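Local coordinates for protein glycoside hydrolase (Streptococcus pneumoniae serotype 4, PDB 6ORH) that probably hydrolyses alpha-L-fucosyl linkages in host glycans as an alpha-L-fucosidase of glycoside hydrolase family 29, aiding the breakdown of host carbohydrate antigens, at residues Phe34-Trp39 with Phe265-Gln270; Ala256-Arg261 with Asp271-Glu276; Gln389-Phe394 with Thr434-Leu439; Ile379-Asp384 with His411-Lys416. The protein carries 2 engineered substitutions. One frame throughout, in Å; residues are numbered along the deposited sequence.

In the fold
Contacts 1 and 2 lie in the TIM-barrel domain, contacts 3 and 4 in the F5/8 type C beta-sandwich. Within each pair the segments alternate along the chain. Contacts 1 and 2 touch, centres about 15 Å apart, and fasten the loop between strand 250-259 and helix 275-284 beside the sugar pocket, contact 1 to the residues after helix 31-35 and contact 2 to the strand end. Contact 3 lies within one sheet of the sandwich; contact 4, centre about 11 Å away, joins strand 378-382 of the other to inter-sheet loop 411-416, and Glu-383 links them by accepting from Arg-390 N and Ile-391 N. Contacts 1 and 3 are about 45 Å apart between centres.

Contact 1 of 4, residues Phe34-Trp39 with Phe265-Gln270; sequences FYDQEW and FYHEDQ. With NDG (2-acetamido-2-deoxy-alpha-D-glucopyranose), chain C; FUC (alpha-L-fucopyranose), chain B.
Two carboxylates are steered by their torsions to the edge of the His-267 ring, one at each nitrogen: Asp-36 places CG anti to its backbone N (chi1 -169°), while Glu-38 folds back on itself at chi2 (-71°). The result is a His-carboxylate hydrogen bond to Asp-36, with Glu-38 at the other nitrogen, linking the C-terminal end of helix 31-35 and the residues after it to the loop following strand 250-259 of the TIM-barrel domain. His-267 ND1 donates to Asp-36 OD1 at 2.6 Å, with the oxygen near the ring plane and the nitrogen approaching nearly in line with the C-O bond. His-267 NE2 donates to Glu-38 OE2 at 2.8 Å, meeting that oxygen on its anti side; carboxylate and ring planes stand 63° apart. The syn lone pair of the same OE2 takes the backbone N of Phe-265 at 2.9 Å. Two donors thus grip Glu-38 OE2, and with both its nitrogens engaged the imidazole has its rotation fixed. The second oxygen, OE1, accepts from Trp-264 N. Towards solvent, water 1 accepts from Asp-269 N at 3.0 Å and gives only a weak bond to Asp-36 OD2. On the inner side, the Phe-265 ring brings CE1 within 3.6 Å of Glu-38 O and packs edge-to-face with His-28 and His-77, both of which hydrogen-bond the fucose. Glu-38 and Trp-39 belong to this glycan pocket, where the indole NE1 of Trp-39 donates to fucose O2 at 2.8 Å and its CZ2 lies 3.3 Å from O1 of the adjoining 2-acetamido-2-deoxyglucose.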
# COMPACT_ATOMS: atom_id res chain seq x y z
N PHE A 34 -24.01 -15.90 -21.89
CA PHE A 34 -25.34 -15.87 -22.48
C PHE A 34 -26.43 -15.75 -21.42
O PHE A 34 -27.53 -15.28 -21.71
CB PHE A 34 -25.54 -17.07 -23.41
CG PHE A 34 -24.65 -16.98 -24.62
CD1 PHE A 34 -25.05 -16.28 -25.75
CD2 PHE A 34 -23.38 -17.56 -24.61
CE1 PHE A 34 -24.21 -16.16 -26.85
CE2 PHE A 34 -22.54 -17.44 -25.71
CZ PHE A 34 -22.96 -16.74 -26.82
N TYR A 35 -26.12 -16.15 -20.18
CA TYR A 35 -27.07 -16.03 -19.09
C TYR A 35 -26.84 -14.77 -18.25
O TYR A 35 -27.56 -14.58 -17.27
CB TYR A 35 -27.03 -17.27 -18.19
CG TYR A 35 -27.80 -18.44 -18.75
CD1 TYR A 35 -27.29 -19.20 -19.79
CD2 TYR A 35 -29.07 -18.74 -18.29
CE1 TYR A 35 -28.01 -20.26 -20.34
CE2 TYR A 35 -29.79 -19.80 -18.81
CZ TYR A 35 -29.26 -20.57 -19.84
OH TYR A 35 -29.98 -21.60 -20.38
N ASP A 36 -25.85 -13.95 -18.63
CA ASP A 36 -25.60 -12.68 -17.95
C ASP A 36 -25.43 -12.93 -16.44
O ASP A 36 -26.12 -12.34 -15.62
CB ASP A 36 -26.69 -11.66 -18.31
CG ASP A 36 -26.42 -10.24 -17.88
OD1 ASP A 36 -25.25 -9.89 -17.59
OD2 ASP A 36 -27.38 -9.47 -17.85
N GLN A 37 -24.48 -13.81 -16.08
CA GLN A 37 -24.27 -14.23 -14.71
C GLN A 37 -22.78 -14.54 -14.51
O GLN A 37 -22.04 -14.60 -15.50
CB GLN A 37 -25.09 -15.48 -14.37
CG GLN A 37 -24.69 -16.72 -15.17
CD GLN A 37 -25.67 -17.87 -15.04
OE1 GLN A 37 -26.81 -17.73 -14.58
NE2 GLN A 37 -25.26 -19.03 -15.52
N GLU A 38 -22.36 -14.65 -13.23
CA GLU A 38 -20.95 -14.86 -12.90
C GLU A 38 -20.69 -16.33 -12.59
O GLU A 38 -19.62 -16.85 -12.91
CB GLU A 38 -20.54 -13.94 -11.75
CG GLU A 38 -20.28 -12.52 -12.22
CD GLU A 38 -19.00 -12.45 -13.05
OE1 GLU A 38 -17.93 -12.63 -12.46
OE2 GLU A 38 -19.07 -12.22 -14.27
N TRP A 39 -21.67 -17.01 -11.97
CA TRP A 39 -21.57 -18.44 -11.73
C TRP A 39 -22.80 -19.11 -12.33
O TRP A 39 -23.89 -18.54 -12.26
CB TRP A 39 -21.55 -18.74 -10.22
CG TRP A 39 -20.24 -18.59 -9.52
CD1 TRP A 39 -19.07 -18.08 -10.02
CD2 TRP A 39 -19.97 -18.93 -8.14
NE1 TRP A 39 -18.09 -18.08 -9.05
CE2 TRP A 39 -18.62 -18.61 -7.89
CE3 TRP A 39 -20.75 -19.49 -7.10
CZ2 TRP A 39 -18.03 -18.83 -6.64
CZ3 TRP A 39 -20.15 -19.72 -5.88
CH2 TRP A 39 -18.81 -19.39 -5.66
N PHE A 265 -17.07 -12.53 -16.36
CA PHE A 265 -17.75 -12.73 -17.64
C PHE A 265 -18.23 -11.39 -18.18
O PHE A 265 -18.28 -10.41 -17.44
CB PHE A 265 -18.90 -13.73 -17.50
CG PHE A 265 -18.40 -15.14 -17.30
CD1 PHE A 265 -18.04 -15.63 -16.04
CD2 PHE A 265 -18.25 -15.99 -18.39
CE1 PHE A 265 -17.58 -16.93 -15.89
CE2 PHE A 265 -17.79 -17.30 -18.23
CZ PHE A 265 -17.46 -17.77 -16.98
N TYR A 266 -18.55 -11.36 -19.48
CA TYR A 266 -19.04 -10.14 -20.12
C TYR A 266 -20.49 -9.86 -19.69
O TYR A 266 -21.33 -10.75 -19.73
CB TYR A 266 -18.97 -10.28 -21.64
CG TYR A 266 -19.52 -9.05 -22.32
CD1 TYR A 266 -18.72 -7.94 -22.53
CD2 TYR A 266 -20.86 -8.98 -22.66
CE1 TYR A 266 -19.22 -6.78 -23.11
CE2 TYR A 266 -21.38 -7.84 -23.24
CZ TYR A 266 -20.57 -6.74 -23.47
OH TYR A 266 -21.06 -5.60 -24.03
N HIS A 267 -20.74 -8.62 -19.28
CA HIS A 267 -22.10 -8.12 -18.99
C HIS A 267 -22.26 -6.79 -19.71
O HIS A 267 -21.41 -5.90 -19.59
CB HIS A 267 -22.25 -7.92 -17.47
CG HIS A 267 -21.95 -9.19 -16.72
ND1 HIS A 267 -22.80 -10.26 -16.76
CD2 HIS A 267 -20.89 -9.55 -15.96
CE1 HIS A 267 -22.29 -11.26 -16.06
NE2 HIS A 267 -21.11 -10.84 -15.55
N GLU A 268 -23.34 -6.65 -20.49
CA GLU A 268 -23.52 -5.47 -21.32
C GLU A 268 -23.44 -4.18 -20.49
O GLU A 268 -22.91 -3.17 -20.97
CB GLU A 268 -24.88 -5.53 -22.03
CG GLU A 268 -25.04 -4.44 -23.07
CD GLU A 268 -24.02 -4.49 -24.20
OE1 GLU A 268 -23.65 -5.61 -24.63
OE2 GLU A 268 -23.59 -3.40 -24.66
N ASP A 269 -23.99 -4.20 -19.28
CA ASP A 269 -24.13 -2.99 -18.47
C ASP A 269 -22.83 -2.63 -17.74
O ASP A 269 -22.79 -1.63 -17.02
CB ASP A 269 -25.34 -3.08 -17.53
CG ASP A 269 -25.24 -4.10 -16.40
OD1 ASP A 269 -24.28 -4.90 -16.37
OD2 ASP A 269 -26.15 -4.10 -15.54
N GLN A 270 -21.75 -3.38 -17.96
CA GLN A 270 -20.50 -3.06 -17.29
C GLN A 270 -19.54 -2.35 -18.25
O GLN A 270 -19.58 -2.52 -19.47
CB GLN A 270 -19.87 -4.33 -16.73
CG GLN A 270 -20.61 -4.82 -15.49
CD GLN A 270 -20.03 -6.07 -14.86
OE1 GLN A 270 -18.98 -6.58 -15.27
NE2 GLN A 270 -20.75 -6.60 -13.87
C1 NDG C . -15.70 -15.35 -5.11
C2 NDG C . -15.05 -15.35 -6.50
C3 NDG C . -14.01 -16.48 -6.61
C4 NDG C . -12.98 -16.39 -5.45
C5 NDG C . -13.73 -16.22 -4.10
C6 NDG C . -12.65 -15.72 -3.11
C7 NDG C . -16.50 -14.45 -8.28
C8 NDG C . -17.68 -14.69 -9.21
O5 NDG C . -14.64 -15.13 -4.13
O3 NDG C . -13.36 -16.34 -7.89
O4 NDG C . -12.34 -17.67 -5.39
O6 NDG C . -13.19 -15.74 -1.81
O7 NDG C . -15.96 -13.36 -8.20
N2 NDG C . -16.11 -15.48 -7.51
O1 NDG C . -16.30 -16.60 -4.84
C1 FUC B . -13.08 -17.49 -8.63
C2 FUC B . -14.18 -18.01 -9.53
C3 FUC B . -14.55 -16.90 -10.51
C4 FUC B . -13.35 -16.60 -11.42
C5 FUC B . -12.16 -16.21 -10.52
C6 FUC B . -10.86 -16.07 -11.30
O2 FUC B . -15.31 -18.32 -8.69
O3 FUC B . -15.68 -17.32 -11.29
O4 FUC B . -13.07 -17.78 -12.23
O5 FUC B . -11.92 -17.20 -9.43
O HOH W 1 -25.70 -6.53 -18.35

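Contact 2 of 4, residues Ala256-Arg261 with Asp271-Glu276; sequences ADVSIR and DPKSLE. With GAL (beta-D-galactopyranose), chain D.
Lys-273 NZ is held by Ser-259 O at 2.7 Å and by water 2, which accepts from it at 2.7 Å. The same water donates to Arg-261 O at 3.0 Å, bridging a carbonyl that the ammonium itself meets at too poor an angle for a direct bond. The lysine chain runs extended until a turn at its end (chi4 56°) swings NZ onto the Ser-259 carbonyl, from a position tilted 24° off that carbonyl's plane; on the way CE brushes Val-258 CG2. Lys-273 is also tied by its backbone, since its N donates to Ile-260 O at 2.8 Å. These bonds lie within a beta-alpha-beta unit of the barrel, tying the end of strand 250-259 to the approach to helix 275-284, for which Ser-274 is the N-cap. The strand leaves its sheet through an ST turn in which Ser-259 OG accepts from Arg-261 N; that hydroxyl also bonds Gly-263 O. Ile-260 and Pro-272 lie side by side, CG1 to CB at 3.9 Å, and Pro-272 CD covers one face of the Arg-261 guanidinium, whose NE forms a salt bridge with Asp-308. Further up the strand, Asp-257 OD2 accepts from galactose O6 at 2.6 Å.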
# COMPACT_ATOMS: atom_id res chain seq x y z
N ALA A 256 -1.20 -12.20 -9.84
CA ALA A 256 -2.21 -11.19 -9.54
C ALA A 256 -3.26 -11.18 -10.64
O ALA A 256 -3.04 -10.52 -11.66
CB ALA A 256 -1.54 -9.84 -9.43
N ASP A 257 -4.38 -11.88 -10.42
CA ASP A 257 -5.44 -11.95 -11.42
C ASP A 257 -6.49 -10.90 -11.13
O ASP A 257 -6.87 -10.67 -9.99
CB ASP A 257 -6.07 -13.35 -11.43
CG ASP A 257 -6.71 -13.79 -10.11
OD1 ASP A 257 -6.12 -13.51 -9.02
OD2 ASP A 257 -7.79 -14.39 -10.15
N VAL A 258 -7.03 -10.30 -12.20
CA VAL A 258 -8.02 -9.25 -12.01
C VAL A 258 -8.73 -9.11 -13.34
O VAL A 258 -8.09 -9.24 -14.39
CB VAL A 258 -7.35 -7.94 -11.56
CG1 VAL A 258 -6.22 -7.50 -12.50
CG2 VAL A 258 -8.38 -6.81 -11.42
N SER A 259 -10.02 -8.80 -13.26
CA SER A 259 -10.78 -8.60 -14.49
C SER A 259 -10.69 -7.14 -14.92
O SER A 259 -10.63 -6.23 -14.08
CB SER A 259 -12.20 -9.02 -14.29
OG SER A 259 -12.93 -8.93 -15.54
N ILE A 260 -10.72 -6.91 -16.25
CA ILE A 260 -10.82 -5.55 -16.76
C ILE A 260 -12.19 -4.95 -16.42
O ILE A 260 -12.34 -3.72 -16.44
CB ILE A 260 -10.50 -5.47 -18.27
CG1 ILE A 260 -10.10 -4.04 -18.65
CG2 ILE A 260 -11.67 -5.96 -19.12
CD1 ILE A 260 -9.68 -3.92 -20.11
N ARG A 261 -13.15 -5.80 -16.05
CA ARG A 261 -14.50 -5.37 -15.70
C ARG A 261 -14.80 -5.75 -14.26
O ARG A 261 -14.02 -6.46 -13.60
CB ARG A 261 -15.51 -6.03 -16.66
CG ARG A 261 -15.56 -5.40 -18.04
CD ARG A 261 -15.73 -6.42 -19.17
NE ARG A 261 -15.94 -5.62 -20.38
CZ ARG A 261 -17.10 -5.06 -20.71
NH1 ARG A 261 -18.18 -5.26 -19.98
NH2 ARG A 261 -17.13 -4.26 -21.76
N ASP A 271 -18.63 -1.58 -17.66
CA ASP A 271 -17.60 -0.90 -18.42
C ASP A 271 -16.23 -1.37 -17.97
O ASP A 271 -16.06 -1.72 -16.79
CB ASP A 271 -17.71 0.61 -18.17
CG ASP A 271 -18.98 1.18 -18.77
OD1 ASP A 271 -19.18 0.99 -19.97
OD2 ASP A 271 -19.75 1.82 -18.03
N PRO A 272 -15.20 -1.33 -18.84
CA PRO A 272 -13.83 -1.64 -18.43
C PRO A 272 -13.26 -0.58 -17.50
O PRO A 272 -13.70 0.58 -17.52
CB PRO A 272 -13.00 -1.60 -19.72
CG PRO A 272 -13.84 -0.68 -20.62
CD PRO A 272 -15.28 -0.94 -20.27
N LYS A 273 -12.26 -0.98 -16.72
CA LYS A 273 -11.52 -0.07 -15.87
C LYS A 273 -10.91 1.07 -16.68
O LYS A 273 -10.52 0.92 -17.84
CB LYS A 273 -10.45 -0.89 -15.13
CG LYS A 273 -11.04 -1.74 -14.02
CD LYS A 273 -9.98 -2.59 -13.33
CE LYS A 273 -10.47 -3.39 -12.13
NZ LYS A 273 -11.62 -4.28 -12.42
N SER A 274 -10.74 2.24 -16.04
CA SER A 274 -10.03 3.33 -16.69
C SER A 274 -8.55 3.02 -16.88
O SER A 274 -7.98 2.16 -16.19
CB SER A 274 -10.17 4.62 -15.88
OG SER A 274 -9.52 4.46 -14.62
N LEU A 275 -7.89 3.79 -17.75
CA LEU A 275 -6.45 3.71 -17.87
C LEU A 275 -5.80 3.94 -16.50
O LEU A 275 -4.88 3.22 -16.12
CB LEU A 275 -5.90 4.67 -18.92
CG LEU A 275 -4.39 4.66 -19.10
CD1 LEU A 275 -3.91 3.29 -19.58
CD2 LEU A 275 -3.94 5.75 -20.06
N GLU A 276 -6.26 4.97 -15.78
CA GLU A 276 -5.72 5.32 -14.47
C GLU A 276 -5.77 4.09 -13.55
O GLU A 276 -4.78 3.78 -12.87
CB GLU A 276 -6.51 6.48 -13.85
CG GLU A 276 -5.76 7.20 -12.74
CD GLU A 276 -6.23 8.62 -12.47
OE1 GLU A 276 -6.72 9.26 -13.43
OE2 GLU A 276 -6.10 9.09 -11.32
C1 GAL D . -10.89 -17.56 -5.30
C2 GAL D . -10.46 -18.92 -4.70
C3 GAL D . -8.95 -19.15 -4.90
C4 GAL D . -8.49 -18.79 -6.32
C5 GAL D . -9.00 -17.38 -6.64
C6 GAL D . -8.61 -16.88 -8.01
O2 GAL D . -10.73 -18.93 -3.29
O3 GAL D . -8.61 -20.52 -4.56
O4 GAL D . -9.02 -19.73 -7.30
O5 GAL D . -10.45 -17.44 -6.65
O6 GAL D . -8.94 -15.47 -8.11
O HOH W 2 -12.72 -6.18 -10.86

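Contact 3 of 4, residues Gln389-Phe394 with Thr434-Leu439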
# COMPACT_ATOMS: atom_id res chain seq x y z
N GLN A 389 15.86 -14.77 -3.63
CA GLN A 389 15.39 -13.45 -3.22
C GLN A 389 15.95 -13.12 -1.83
O GLN A 389 15.92 -13.97 -0.92
CB GLN A 389 13.85 -13.50 -3.15
CG GLN A 389 13.20 -12.14 -2.92
CD GLN A 389 11.69 -12.15 -2.96
OE1 GLN A 389 11.09 -13.21 -3.18
NE2 GLN A 389 11.08 -10.98 -2.78
N ARG A 390 16.41 -11.87 -1.63
CA ARG A 390 17.17 -11.56 -0.42
C ARG A 390 16.73 -10.27 0.27
O ARG A 390 16.62 -10.24 1.50
CB ARG A 390 18.67 -11.44 -0.77
CG ARG A 390 19.26 -12.70 -1.39
CD ARG A 390 20.64 -12.46 -2.05
NE ARG A 390 21.08 -13.73 -2.57
CZ ARG A 390 22.27 -14.30 -2.33
NH1 ARG A 390 23.21 -13.67 -1.64
NH2 ARG A 390 22.51 -15.50 -2.84
N ILE A 391 16.49 -9.19 -0.50
CA ILE A 391 16.34 -7.87 0.10
C ILE A 391 15.01 -7.78 0.84
O ILE A 391 13.99 -8.18 0.28
CB ILE A 391 16.46 -6.76 -0.97
CG1 ILE A 391 17.92 -6.72 -1.44
CG2 ILE A 391 16.03 -5.42 -0.39
CD1 ILE A 391 18.11 -5.92 -2.74
N ALA A 392 15.05 -7.24 2.05
CA ALA A 392 13.86 -7.12 2.88
C ALA A 392 13.50 -5.67 3.20
O ALA A 392 12.39 -5.40 3.70
CB ALA A 392 14.06 -7.93 4.15
N ALA A 393 14.44 -4.72 2.98
CA ALA A 393 14.11 -3.31 3.19
C ALA A 393 15.10 -2.44 2.44
O ALA A 393 16.30 -2.72 2.46
CB ALA A 393 14.14 -2.94 4.66
N PHE A 394 14.57 -1.38 1.83
CA PHE A 394 15.46 -0.43 1.15
C PHE A 394 14.78 0.94 1.12
O PHE A 394 13.56 1.05 1.28
CB PHE A 394 15.82 -0.94 -0.26
CG PHE A 394 14.65 -0.85 -1.21
CD1 PHE A 394 13.68 -1.84 -1.21
CD2 PHE A 394 14.44 0.29 -1.99
CE1 PHE A 394 12.53 -1.71 -1.98
CE2 PHE A 394 13.29 0.43 -2.76
CZ PHE A 394 12.35 -0.60 -2.79
N THR A 434 18.86 -1.71 3.55
CA THR A 434 18.93 -1.62 5.01
C THR A 434 18.70 -2.97 5.69
O THR A 434 19.07 -3.17 6.86
CB THR A 434 18.03 -0.52 5.57
OG1 THR A 434 16.65 -0.86 5.32
CG2 THR A 434 18.36 0.84 4.98
N GLU A 435 18.05 -3.90 4.98
CA GLU A 435 17.87 -5.24 5.53
C GLU A 435 17.87 -6.26 4.39
O GLU A 435 17.29 -6.01 3.34
CB GLU A 435 16.55 -5.32 6.31
CG GLU A 435 16.48 -6.61 7.09
CD GLU A 435 15.18 -6.81 7.85
OE1 GLU A 435 14.82 -5.89 8.60
OE2 GLU A 435 14.59 -7.93 7.74
N SER A 436 18.56 -7.40 4.57
CA SER A 436 18.66 -8.41 3.54
C SER A 436 18.97 -9.76 4.19
O SER A 436 19.74 -9.81 5.16
CB SER A 436 19.71 -8.01 2.50
OG SER A 436 19.72 -8.88 1.40
N GLN A 437 18.35 -10.82 3.67
CA GLN A 437 18.54 -12.15 4.24
C GLN A 437 19.92 -12.72 3.94
O GLN A 437 20.35 -13.65 4.63
CB GLN A 437 17.49 -13.13 3.75
CG GLN A 437 16.06 -12.65 4.03
CD GLN A 437 15.06 -13.78 3.84
OE1 GLN A 437 15.31 -14.76 3.14
NE2 GLN A 437 13.93 -13.67 4.52
N ALA A 438 20.59 -12.18 2.90
CA ALA A 438 21.91 -12.62 2.49
C ALA A 438 22.56 -11.47 1.75
O ALA A 438 21.93 -10.43 1.55
CB ALA A 438 21.82 -13.84 1.61
N LEU A 439 23.84 -11.63 1.37
CA LEU A 439 24.48 -10.49 0.74
C LEU A 439 23.69 -10.08 -0.50
O LEU A 439 23.30 -10.93 -1.29
CB LEU A 439 25.97 -10.79 0.46
CG LEU A 439 26.30 -11.67 -0.74
CD1 LEU A 439 26.39 -10.85 -2.01
CD2 LEU A 439 27.62 -12.41 -0.51
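Arg-390 reaches along the far end of segment 434-439, and most of its atoms meet that segment in turn. CB lies 3.5 Å from Ser-436 OG; CG passes the methyl of Ala-438; CD comes within 3.2 Å of Leu-439 O. Because the chain is extended from CG to NE, the guanidinium arrives flat over the Ala-438 methyl, with NH1 at 3.5 Å from CB, and NH1 donates to Leu-439 O at 2.8 Å on a lone pair in the carbonyl plane. NE bonds to a residue beside the segments, and NH2 turns to Leu-387 O and Lys-5 O. The loop receiving this side chain is braced from within, Ser-436 OG donating to Ala-438 O at 2.7 Å. Further on, strands 391-394 and 434-436 run antiparallel, their axes at 172°, inside a five-stranded sheet of the F5/8 type C beta-sandwich. Ile-391 faces Ser-436 as a non-hydrogen-bonded pair and Ala-393 faces Glu-435 as a hydrogen-bonded one, a shift of one residue that marks a beta bulge. Ala-392 N and Ala-393 N both reach Glu-435 O, at 2.9 Å for the former, from one face of its carbonyl plane; Thr-434 N and Glu-435 N converge likewise on Ala-393 O. A second classic bulge thus follows directly. Thr-434 OG1 is hydrogen-bonded to Glu-237 of the second subunit, so this end of the strand pair also meets that subunit. Leu-439 O, Leu-387 O and Lys-5 O are among the acceptors of the buried guanidinium, and their dipoles would probably help to offset its charge.

Contact 4 of 4, residues Ile379-Asp384 with His411-Lys416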
# COMPACT_ATOMS: atom_id res chain seq x y z
N ILE A 379 11.69 4.78 -9.97
CA ILE A 379 12.93 4.02 -9.94
C ILE A 379 12.61 2.53 -10.10
O ILE A 379 11.60 2.08 -9.56
CB ILE A 379 13.78 4.32 -8.68
CG1 ILE A 379 15.18 3.71 -8.79
CG2 ILE A 379 13.03 3.86 -7.41
CD1 ILE A 379 16.19 4.13 -7.71
N GLU A 380 13.41 1.80 -10.89
CA GLU A 380 13.29 0.35 -11.02
C GLU A 380 14.55 -0.31 -10.47
O GLU A 380 15.68 0.09 -10.77
CB GLU A 380 13.08 -0.04 -12.49
CG GLU A 380 13.12 -1.57 -12.71
CD GLU A 380 13.01 -1.96 -14.18
OE1 GLU A 380 12.37 -1.22 -14.94
OE2 GLU A 380 13.57 -3.03 -14.55
N LEU A 381 14.38 -1.36 -9.63
CA LEU A 381 15.48 -2.15 -9.10
C LEU A 381 15.17 -3.61 -9.46
O LEU A 381 13.99 -3.99 -9.45
CB LEU A 381 15.52 -2.02 -7.57
CG LEU A 381 15.62 -0.60 -6.99
CD1 LEU A 381 15.59 -0.67 -5.46
CD2 LEU A 381 16.89 0.10 -7.45
N ARG A 382 16.19 -4.43 -9.70
CA ARG A 382 15.97 -5.87 -9.91
C ARG A 382 17.02 -6.69 -9.16
O ARG A 382 18.22 -6.40 -9.19
CB ARG A 382 16.10 -6.25 -11.39
CG ARG A 382 15.09 -5.58 -12.30
CD ARG A 382 15.03 -6.33 -13.63
NE ARG A 382 14.18 -5.65 -14.59
CZ ARG A 382 13.78 -6.22 -15.73
NH1 ARG A 382 14.16 -7.46 -16.00
NH2 ARG A 382 13.01 -5.56 -16.58
N GLU A 383 16.55 -7.76 -8.51
CA GLU A 383 17.45 -8.73 -7.90
C GLU A 383 17.88 -9.77 -8.92
O GLU A 383 17.41 -9.77 -10.05
CB GLU A 383 16.81 -9.44 -6.70
CG GLU A 383 16.83 -8.58 -5.47
CD GLU A 383 16.27 -9.28 -4.25
OE1 GLU A 383 15.01 -9.35 -4.15
OE2 GLU A 383 17.07 -9.63 -3.36
N ASP A 384 18.81 -10.64 -8.53
CA ASP A 384 19.13 -11.76 -9.39
C ASP A 384 18.55 -13.04 -8.79
O ASP A 384 19.18 -13.67 -7.95
CB ASP A 384 20.65 -11.91 -9.60
CG ASP A 384 21.04 -13.08 -10.50
OD1 ASP A 384 20.14 -13.82 -10.99
OD2 ASP A 384 22.26 -13.26 -10.69
N HIS A 411 9.88 -2.63 1.05
CA HIS A 411 10.40 -3.84 1.67
C HIS A 411 11.23 -4.63 0.65
O HIS A 411 12.46 -4.52 0.63
CB HIS A 411 9.23 -4.69 2.21
CG HIS A 411 8.49 -4.08 3.34
ND1 HIS A 411 8.60 -4.55 4.64
CD2 HIS A 411 7.60 -3.07 3.38
CE1 HIS A 411 7.81 -3.83 5.42
NE2 HIS A 411 7.19 -2.92 4.68
N THR A 412 10.55 -5.44 -0.18
CA THR A 412 11.21 -6.34 -1.12
C THR A 412 11.51 -5.65 -2.45
O THR A 412 10.97 -4.59 -2.79
CB THR A 412 10.33 -7.58 -1.37
OG1 THR A 412 8.99 -7.11 -1.61
CG2 THR A 412 10.31 -8.51 -0.17
N VAL A 413 12.41 -6.30 -3.19
CA VAL A 413 12.68 -5.94 -4.57
C VAL A 413 12.13 -7.06 -5.45
O VAL A 413 11.18 -6.84 -6.21
CB VAL A 413 14.20 -5.69 -4.75
CG1 VAL A 413 14.55 -5.52 -6.24
CG2 VAL A 413 14.64 -4.42 -4.00
N GLY A 414 12.72 -8.26 -5.37
CA GLY A 414 12.25 -9.38 -6.16
C GLY A 414 12.77 -9.32 -7.61
O GLY A 414 13.81 -8.71 -7.88
N TYR A 415 12.00 -9.90 -8.54
CA TYR A 415 12.42 -9.93 -9.93
C TYR A 415 12.55 -8.50 -10.47
O TYR A 415 13.45 -8.18 -11.26
CB TYR A 415 11.37 -10.67 -10.77
CG TYR A 415 11.87 -10.93 -12.17
CD1 TYR A 415 12.65 -12.04 -12.43
CD2 TYR A 415 11.55 -10.05 -13.19
CE1 TYR A 415 13.15 -12.27 -13.70
CE2 TYR A 415 12.04 -10.26 -14.47
CZ TYR A 415 12.85 -11.36 -14.70
OH TYR A 415 13.31 -11.66 -15.96
N LYS A 416 11.59 -7.66 -10.08
CA LYS A 416 11.54 -6.29 -10.56
C LYS A 416 10.64 -5.50 -9.63
O LYS A 416 9.51 -5.90 -9.35
CB LYS A 416 10.92 -6.29 -11.96
CG LYS A 416 10.54 -4.92 -12.52
CD LYS A 416 10.15 -5.06 -14.00
CE LYS A 416 9.53 -3.81 -14.59
NZ LYS A 416 9.24 -4.01 -16.04
O HOH W 3 11.68 -2.84 -16.95
O HOH W 4 13.25 -9.63 -17.89
O HOH W 5 13.24 -8.94 -2.20
O HOH W 6 15.44 -9.96 -11.93
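Glu-383 and Gly-414 form the tight half of this contact, clasped by two bonds: Glu-383 N donates to Gly-414 O at 3.0 Å, and Gly-414 N donates to Glu-383 OE1 at 2.8 Å, on the anti lone pair of that oxygen. Water 5 links the same OE1 to Val-413 N. Beside them Val-413 CG1, set anti to its backbone N (chi1 171°), wedges against Leu-381 CB at 3.9 Å, the two side chains crossing at about a right angle. Strand 378-382, which carries Leu-381, lies between strands 441-448 and 417-426 in one sheet of the F5/8 type C beta-sandwich, and segment 411-416 is the loop leading into the latter strand. The other half is wetter and more charged. Arg-382 NE makes a salt bridge with Glu-380 OE2 at 2.7 Å, whereas Lys-416 runs alongside the arginine, its NZ 4.1 Å from NH2. Water 3 sits among these like charges, accepting from both and donating to Glu-380 OE1 at 2.7 Å; Glu-22 provides a salt bridge to Lys-416. Arg-382 and Tyr-415 lie side by side with guanidinium and ring planes 42° apart, and water 4 connects Arg-382 NH1 to Tyr-415 OH, 2.8 Å from that hydroxyl.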